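Local coordinates for insecticidal crystal protein Cry7Cal (Bacillus thuringiensis, PDB 5ZI1) that probably acts as an insecticidal pore-forming toxin that recognises receptors in the insect gut, this chain being the toxin core of a longer delta-endotoxin, at residues A[120-125]-A[150-155]; A[128-132]-A[143-148]; A[155-159]-A[236-240]. All coordinates share one frame; numbering follows the deposited sequence.

Contact 1: residues A[120-125]-A[150-155]; sequences TENLFK and LHLFLL
Phe-124 and His-151 hold their rings parallel to within 3° but displaced so far that little of either ring faces the other. What sits over the imidazole face is instead the CB of Phe-124, 3.5 Å from the His-151 ring centroid, a CH-pi contact. The phenyl ring, in turn, covers the backbone N of His-151, and Phe-124 CZ rests 3.7 Å from Leu-150 CB. With CG anti to the backbone N (chi1 -171°), the His-151 imidazole reaches out to Glu-121, where His-151 NE2 donates to Glu-121 OE2 at 2.6 Å. That hydrogen bond is nearly straight and in the imidazole plane, yet it meets the carboxylate on its anti side, tilted out of the carboxylate plane. Glu-121 OE1 takes the salt bridge from Lys-125 NZ (2.7 Å) through its syn lone pair, so both carboxylate oxygens are held. Leu-155 CD1 lies over the opposite imidazole face, toward its rim, and Leu-154 CD2 touches Thr-120 CG2. His-151 ND1 bonds Tyr-186 OH, fixing the ring's rotation from both nitrogens. The axes of segments 120-125 and 150-155 run near antiparallel, at 150°; their helices, 107-127 and 141-165, are flanked by helices 33-47, 73-101 and 169-202.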
# COMPACT_ATOMS: atom_id res chain seq x y z
N THR A 120 -3.52 -29.43 -8.10
CA THR A 120 -4.06 -28.09 -7.86
C THR A 120 -3.16 -27.03 -8.48
O THR A 120 -3.63 -26.04 -9.04
CB THR A 120 -4.26 -27.81 -6.37
OG1 THR A 120 -5.23 -28.71 -5.83
CG2 THR A 120 -4.75 -26.39 -6.14
N GLU A 121 -1.84 -27.25 -8.41
CA GLU A 121 -0.90 -26.28 -8.97
C GLU A 121 -1.00 -26.26 -10.49
O GLU A 121 -0.83 -25.20 -11.11
CB GLU A 121 0.52 -26.61 -8.49
CG GLU A 121 1.51 -25.46 -8.65
CD GLU A 121 2.06 -25.33 -10.08
OE1 GLU A 121 2.20 -26.39 -10.75
OE2 GLU A 121 2.34 -24.19 -10.53
N ASN A 122 -1.27 -27.41 -11.11
CA ASN A 122 -1.52 -27.43 -12.55
C ASN A 122 -2.80 -26.67 -12.90
O ASN A 122 -2.84 -26.00 -13.94
CB ASN A 122 -1.59 -28.88 -13.05
CG ASN A 122 -0.18 -29.52 -13.23
OD1 ASN A 122 0.83 -28.82 -13.32
ND2 ASN A 122 -0.13 -30.84 -13.29
N LEU A 123 -3.83 -26.71 -12.04
CA LEU A 123 -5.02 -25.92 -12.33
C LEU A 123 -4.69 -24.45 -12.43
O LEU A 123 -5.17 -23.75 -13.33
CB LEU A 123 -6.12 -26.15 -11.28
CG LEU A 123 -7.49 -25.56 -11.67
CD1 LEU A 123 -7.84 -25.98 -13.09
CD2 LEU A 123 -8.61 -26.00 -10.73
N PHE A 124 -3.83 -23.95 -11.54
CA PHE A 124 -3.43 -22.55 -11.65
C PHE A 124 -2.74 -22.29 -12.99
O PHE A 124 -3.08 -21.33 -13.69
CB PHE A 124 -2.53 -22.16 -10.47
CG PHE A 124 -3.30 -21.80 -9.20
CD1 PHE A 124 -3.84 -20.54 -9.03
CD2 PHE A 124 -3.48 -22.73 -8.19
CE1 PHE A 124 -4.54 -20.20 -7.87
CE2 PHE A 124 -4.16 -22.42 -7.03
CZ PHE A 124 -4.70 -21.15 -6.87
N LYS A 125 -1.78 -23.14 -13.37
CA LYS A 125 -1.15 -22.99 -14.68
C LYS A 125 -2.20 -22.95 -15.78
O LYS A 125 -2.21 -22.04 -16.61
CB LYS A 125 -0.16 -24.10 -14.94
CG LYS A 125 1.06 -24.04 -14.10
CD LYS A 125 1.89 -25.30 -14.31
CE LYS A 125 3.15 -25.26 -13.48
NZ LYS A 125 3.52 -26.64 -13.09
N LEU A 150 -2.70 -16.45 -4.76
CA LEU A 150 -2.91 -17.81 -4.25
C LEU A 150 -1.92 -18.79 -4.85
O LEU A 150 -1.43 -19.69 -4.16
CB LEU A 150 -4.34 -18.26 -4.52
CG LEU A 150 -5.47 -17.50 -3.82
CD1 LEU A 150 -6.80 -18.14 -4.20
CD2 LEU A 150 -5.28 -17.50 -2.31
N HIS A 151 -1.61 -18.65 -6.14
CA HIS A 151 -0.70 -19.57 -6.81
C HIS A 151 0.68 -19.51 -6.19
O HIS A 151 1.26 -20.53 -5.83
CB HIS A 151 -0.64 -19.24 -8.31
CG HIS A 151 0.10 -20.25 -9.13
ND1 HIS A 151 0.56 -19.98 -10.41
CD2 HIS A 151 0.46 -21.53 -8.87
CE1 HIS A 151 1.16 -21.05 -10.89
NE2 HIS A 151 1.11 -22.01 -9.98
N LEU A 152 1.21 -18.29 -6.03
CA LEU A 152 2.53 -18.12 -5.43
C LEU A 152 2.58 -18.71 -4.03
O LEU A 152 3.56 -19.37 -3.65
CB LEU A 152 2.90 -16.64 -5.40
CG LEU A 152 3.12 -16.10 -6.81
CD1 LEU A 152 3.42 -14.63 -6.78
CD2 LEU A 152 4.25 -16.88 -7.42
N PHE A 153 1.51 -18.49 -3.25
CA PHE A 153 1.44 -19.00 -1.90
C PHE A 153 1.33 -20.52 -1.89
O PHE A 153 1.96 -21.19 -1.06
CB PHE A 153 0.26 -18.38 -1.17
CG PHE A 153 -0.07 -19.07 0.11
CD1 PHE A 153 0.83 -19.04 1.17
CD2 PHE A 153 -1.25 -19.76 0.26
CE1 PHE A 153 0.54 -19.69 2.35
CE2 PHE A 153 -1.55 -20.40 1.45
CZ PHE A 153 -0.65 -20.36 2.49
N LEU A 154 0.52 -21.07 -2.79
CA LEU A 154 0.45 -22.52 -2.91
C LEU A 154 1.83 -23.11 -3.24
O LEU A 154 2.18 -24.18 -2.73
CB LEU A 154 -0.55 -22.91 -3.99
CG LEU A 154 -0.63 -24.42 -4.21
CD1 LEU A 154 -1.20 -25.05 -2.99
CD2 LEU A 154 -1.40 -24.83 -5.47
N LEU A 155 2.61 -22.43 -4.08
CA LEU A 155 3.90 -22.98 -4.48
C LEU A 155 4.85 -23.04 -3.29
O LEU A 155 5.69 -23.94 -3.21
CB LEU A 155 4.48 -22.16 -5.64
CG LEU A 155 3.88 -22.49 -7.01
CD1 LEU A 155 4.08 -21.38 -8.05
CD2 LEU A 155 4.48 -23.82 -7.50

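Contact 2: residues A[128-132]-A[143-148]; sequences MPSFR and VYAQAA
Met-128 lays its terminal methyl over one face of the Tyr-144 ring: Met-128 CE is 3.9 Å from the Tyr-144 ring centroid and 19° off the normal, offset toward the rim, which meets the geometry of a CH-pi contact. The side chain curls at both chi2 and chi3, and this fold-back brings the thioether against helix 141-165. There Met-128 SD touches Ala-147 CB at 3.8 Å, while CE also packs on the CB of Ala-148. Neither alanine extends beyond CB, and the sulfur and methyl accordingly come close to the helix backbone, with Met-128 CE 3.6 Å from Ala-148 N.

Segment 128-132 directly follows helix 107-127 and begins the connection to helix 141-165, two successive helices of the alpha-helical bundle that forms the N-terminal domain of three-domain Cry toxins. Its turn is held by a backbone bond from Phe-131 N to Met-128 O. The CB of Phe-131 points toward the opposing helix, and its ring packs obliquely against two side chains: Phe-131 CD1 lies 3.5 Å from Val-143 CG1, and Phe-131 CE2 lies 3.7 Å from Ala-147 CB. Met-128 SD sits in the plane of that same ring, at its edge, so the methionine bridges the two aromatics. Leu-83 of helix 73-101 touches both Phe-131 and Val-143.

Toward the more exposed end, Arg-132 crosses the Tyr-144 ring at a slant with its aliphatic part, Arg-132 CG being 4.0 Å from Tyr-144 CE2, with the guanidinium and phenol planes 52° apart. One water joins their polar ends, accepting from Arg-132 NE at 3.1 Å and hydrogen-bonding Tyr-144 OH near the ring plane. The Tyr-144 ring also meets His-189 of helix 169-202.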
# COMPACT_ATOMS: atom_id res chain seq x y z
N MET A 128 -4.84 -19.53 -14.86
CA MET A 128 -4.37 -18.14 -14.90
C MET A 128 -4.59 -17.43 -16.22
O MET A 128 -5.03 -16.27 -16.19
CB MET A 128 -2.89 -18.08 -14.50
CG MET A 128 -2.65 -18.29 -13.00
SD MET A 128 -3.65 -17.18 -11.95
CE MET A 128 -2.90 -15.58 -12.28
N PRO A 129 -4.32 -18.03 -17.41
CA PRO A 129 -4.56 -17.29 -18.66
C PRO A 129 -5.99 -16.81 -18.82
O PRO A 129 -6.21 -15.77 -19.46
CB PRO A 129 -4.18 -18.31 -19.75
CG PRO A 129 -3.17 -19.17 -19.12
CD PRO A 129 -3.62 -19.31 -17.67
N SER A 130 -6.98 -17.51 -18.26
CA SER A 130 -8.36 -17.03 -18.34
C SER A 130 -8.57 -15.71 -17.59
O SER A 130 -9.59 -15.04 -17.81
CB SER A 130 -9.32 -18.08 -17.78
OG SER A 130 -9.16 -19.33 -18.43
N PHE A 131 -7.64 -15.32 -16.72
CA PHE A 131 -7.78 -14.08 -15.95
C PHE A 131 -7.05 -12.92 -16.61
O PHE A 131 -6.97 -11.83 -16.02
CB PHE A 131 -7.29 -14.29 -14.51
CG PHE A 131 -7.89 -15.50 -13.82
CD1 PHE A 131 -9.24 -15.81 -13.96
CD2 PHE A 131 -7.10 -16.34 -13.06
CE1 PHE A 131 -9.78 -16.91 -13.34
CE2 PHE A 131 -7.63 -17.45 -12.44
CZ PHE A 131 -8.97 -17.73 -12.58
N ARG A 132 -6.51 -13.13 -17.81
CA ARG A 132 -5.87 -12.10 -18.61
C ARG A 132 -6.26 -12.25 -20.08
O ARG A 132 -5.45 -11.97 -20.98
CB ARG A 132 -4.34 -12.13 -18.45
CG ARG A 132 -3.70 -13.50 -18.64
CD ARG A 132 -2.26 -13.34 -19.10
NE ARG A 132 -1.49 -14.58 -19.05
CZ ARG A 132 -1.38 -15.46 -20.06
NH1 ARG A 132 -2.02 -15.27 -21.21
NH2 ARG A 132 -0.63 -16.55 -19.90
N VAL A 143 -9.01 -9.88 -10.33
CA VAL A 143 -9.10 -11.34 -10.38
C VAL A 143 -7.72 -11.94 -10.60
O VAL A 143 -7.33 -12.92 -9.95
CB VAL A 143 -10.10 -11.78 -11.47
CG1 VAL A 143 -10.08 -13.30 -11.63
CG2 VAL A 143 -11.51 -11.28 -11.13
N TYR A 144 -6.96 -11.36 -11.53
CA TYR A 144 -5.64 -11.90 -11.84
C TYR A 144 -4.71 -11.79 -10.64
O TYR A 144 -4.12 -12.79 -10.20
CB TYR A 144 -5.07 -11.14 -13.04
CG TYR A 144 -3.71 -11.60 -13.48
CD1 TYR A 144 -2.56 -11.09 -12.91
CD2 TYR A 144 -3.57 -12.54 -14.50
CE1 TYR A 144 -1.30 -11.50 -13.31
CE2 TYR A 144 -2.32 -12.95 -14.92
CZ TYR A 144 -1.19 -12.43 -14.32
OH TYR A 144 0.05 -12.83 -14.74
N ALA A 145 -4.61 -10.59 -10.06
CA ALA A 145 -3.76 -10.38 -8.90
C ALA A 145 -4.09 -11.34 -7.77
O ALA A 145 -3.19 -11.98 -7.21
CB ALA A 145 -3.88 -8.94 -8.42
N GLN A 146 -5.38 -11.50 -7.45
CA GLN A 146 -5.73 -12.31 -6.28
C GLN A 146 -5.47 -13.79 -6.53
O GLN A 146 -5.04 -14.51 -5.62
CB GLN A 146 -7.20 -12.07 -5.90
CG GLN A 146 -7.48 -10.66 -5.48
CD GLN A 146 -7.02 -10.33 -4.07
OE1 GLN A 146 -6.84 -11.22 -3.24
NE2 GLN A 146 -6.84 -9.04 -3.78
N ALA A 147 -5.75 -14.27 -7.74
CA ALA A 147 -5.45 -15.66 -8.07
C ALA A 147 -3.95 -15.87 -8.18
O ALA A 147 -3.41 -16.88 -7.71
CB ALA A 147 -6.14 -16.06 -9.37
N ALA A 148 -3.26 -14.91 -8.80
CA ALA A 148 -1.81 -14.94 -8.82
C ALA A 148 -1.28 -15.12 -7.41
O ALA A 148 -0.40 -15.96 -7.15
CB ALA A 148 -1.28 -13.65 -9.44
O HOH W 1 0.63 -14.11 -16.86

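Contact 3: residues A[155-159]-A[236-240]; sequences LKNAE and YDART
Glu-159 faces Ala-238 and Arg-239 with its whole side chain, and its course can be followed atom by atom. CB lies at the limit of contact with the methyl of Ala-238. Glu-159 CG comes closer, 3.8 Å from Ala-238 CB, making the apolar part of the approach. CG is anti to the backbone N, which carries the chain out from the helix, and a bend at chi2 then turns the carboxylate toward Arg-239. At the tip, Glu-159 OE2 accepts from Arg-239 NE at 2.8 Å; the N-H...O angle of 175° makes this bond essentially straight. Glu-159 OE1 takes a second but weak bond from Arg-239 NH2, at 3.0 Å and only 125°. Although OE2 lies in the guanidinium plane, NE approaches it from above the carboxylate plane. The two flat groups are turned 67° against each other, and the pairing is therefore not the coplanar, two-pronged arrangement.

Nearer Tyr-236, the aliphatic part of Lys-156 runs beside the carbonyl oxygen of that residue, Lys-156 CB and CG each 3.6 Å from Tyr-236 O. Its extended chain continues to NZ, which bonds His-30 O. Segment 236-240 is itself shaped by an Asx motif: Asp-237 OD1 accepts from Thr-240 N at 3.1 Å, while OD2 accepts from Thr-240 OG1. This loop follows helix 232-235 and leads to strand 245-246, which pairs with strand 468-472 in a mixed sheet, and Thr-240 O bonds Arg-525 NH2.

Arg-239 NH2 also forms a salt bridge with Asp-173, and its guanidinium makes a cation-pi contact with Tyr-176. Two carboxylates thus share one guanidinium, an arrangement that would probably stabilise its positive charge and couple helices 141-165 and 169-202 electrostatically to loop 236-240.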
# COMPACT_ATOMS: atom_id res chain seq x y z
N LEU A 155 2.61 -22.43 -4.08
CA LEU A 155 3.90 -22.98 -4.48
C LEU A 155 4.85 -23.04 -3.29
O LEU A 155 5.69 -23.94 -3.21
CB LEU A 155 4.48 -22.16 -5.64
CG LEU A 155 3.88 -22.49 -7.01
CD1 LEU A 155 4.08 -21.38 -8.05
CD2 LEU A 155 4.48 -23.82 -7.50
N LYS A 156 4.70 -22.10 -2.34
CA LYS A 156 5.49 -22.15 -1.12
C LYS A 156 5.33 -23.49 -0.41
O LYS A 156 6.28 -23.99 0.19
CB LYS A 156 5.08 -21.00 -0.19
CG LYS A 156 5.81 -20.99 1.15
CD LYS A 156 5.44 -19.76 1.99
CE LYS A 156 5.98 -19.86 3.41
NZ LYS A 156 6.03 -18.55 4.11
N ASN A 157 4.13 -24.08 -0.46
CA ASN A 157 3.90 -25.33 0.26
C ASN A 157 4.89 -26.42 -0.17
O ASN A 157 5.34 -27.21 0.66
CB ASN A 157 2.46 -25.79 0.07
CG ASN A 157 1.45 -24.96 0.89
OD1 ASN A 157 0.45 -25.49 1.37
ND2 ASN A 157 1.70 -23.66 1.04
N ALA A 158 5.27 -26.46 -1.46
CA ALA A 158 6.22 -27.49 -1.90
C ALA A 158 7.55 -27.35 -1.18
O ALA A 158 8.15 -28.35 -0.75
CB ALA A 158 6.43 -27.44 -3.42
N GLU A 159 8.03 -26.12 -1.00
CA GLU A 159 9.29 -25.96 -0.28
C GLU A 159 9.12 -26.26 1.19
O GLU A 159 10.06 -26.76 1.83
CB GLU A 159 9.88 -24.55 -0.48
CG GLU A 159 11.16 -24.37 0.35
CD GLU A 159 12.41 -24.63 -0.50
OE1 GLU A 159 12.27 -24.75 -1.74
OE2 GLU A 159 13.53 -24.79 0.06
N TYR A 236 6.95 -15.02 -0.40
CA TYR A 236 6.58 -16.43 -0.46
C TYR A 236 7.77 -17.32 -0.82
O TYR A 236 7.61 -18.55 -0.86
CB TYR A 236 5.46 -16.65 -1.48
CG TYR A 236 4.14 -15.97 -1.17
CD1 TYR A 236 3.63 -15.92 0.12
CD2 TYR A 236 3.40 -15.39 -2.19
CE1 TYR A 236 2.43 -15.31 0.38
CE2 TYR A 236 2.20 -14.76 -1.93
CZ TYR A 236 1.72 -14.73 -0.65
OH TYR A 236 0.52 -14.11 -0.39
N ASP A 237 8.92 -16.71 -1.09
CA ASP A 237 10.19 -17.42 -1.29
C ASP A 237 10.66 -17.93 0.06
O ASP A 237 11.27 -17.20 0.84
CB ASP A 237 11.20 -16.47 -1.93
CG ASP A 237 12.56 -17.10 -2.18
OD1 ASP A 237 12.86 -18.17 -1.60
OD2 ASP A 237 13.35 -16.49 -2.93
N ALA A 238 10.38 -19.21 0.34
CA ALA A 238 10.65 -19.76 1.66
C ALA A 238 12.13 -19.96 1.94
O ALA A 238 12.50 -20.21 3.09
CB ALA A 238 9.91 -21.08 1.84
N ARG A 239 12.99 -19.89 0.92
CA ARG A 239 14.43 -19.94 1.19
C ARG A 239 14.96 -18.58 1.61
O ARG A 239 15.81 -18.49 2.50
CB ARG A 239 15.18 -20.43 -0.04
CG ARG A 239 15.09 -21.91 -0.22
CD ARG A 239 15.74 -22.37 -1.52
NE ARG A 239 15.15 -23.65 -1.88
CZ ARG A 239 15.37 -24.31 -3.00
NH1 ARG A 239 16.20 -23.82 -3.92
NH2 ARG A 239 14.75 -25.46 -3.21
N THR A 240 14.50 -17.51 0.95
CA THR A 240 14.91 -16.16 1.30
C THR A 240 14.23 -15.70 2.58
O THR A 240 14.79 -14.89 3.33
CB THR A 240 14.61 -15.20 0.16
OG1 THR A 240 15.06 -15.76 -1.08
CG2 THR A 240 15.29 -13.87 0.36

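All three contacts draw on helix 141-165, using successive parts of it: 143-148 in contact 2, 150-155 in contact 1 and 155-159 in contact 3, the last two overlapping at Leu-155, which packs across contact 1 but not across contact 3. Along the chain, contact 2 falls between the two segments of contact 1, a helical hairpin with its turn, whereas contact 3 closes much later, after helix 232-235. Centres of contacts 1 and 2 are about 11 Å apart, those of 1 and 3 about 12 Å, and those of 2 and 3 about 20 Å. One helix thus packs within the bundle and also against the chain that runs on to the beta-sheets.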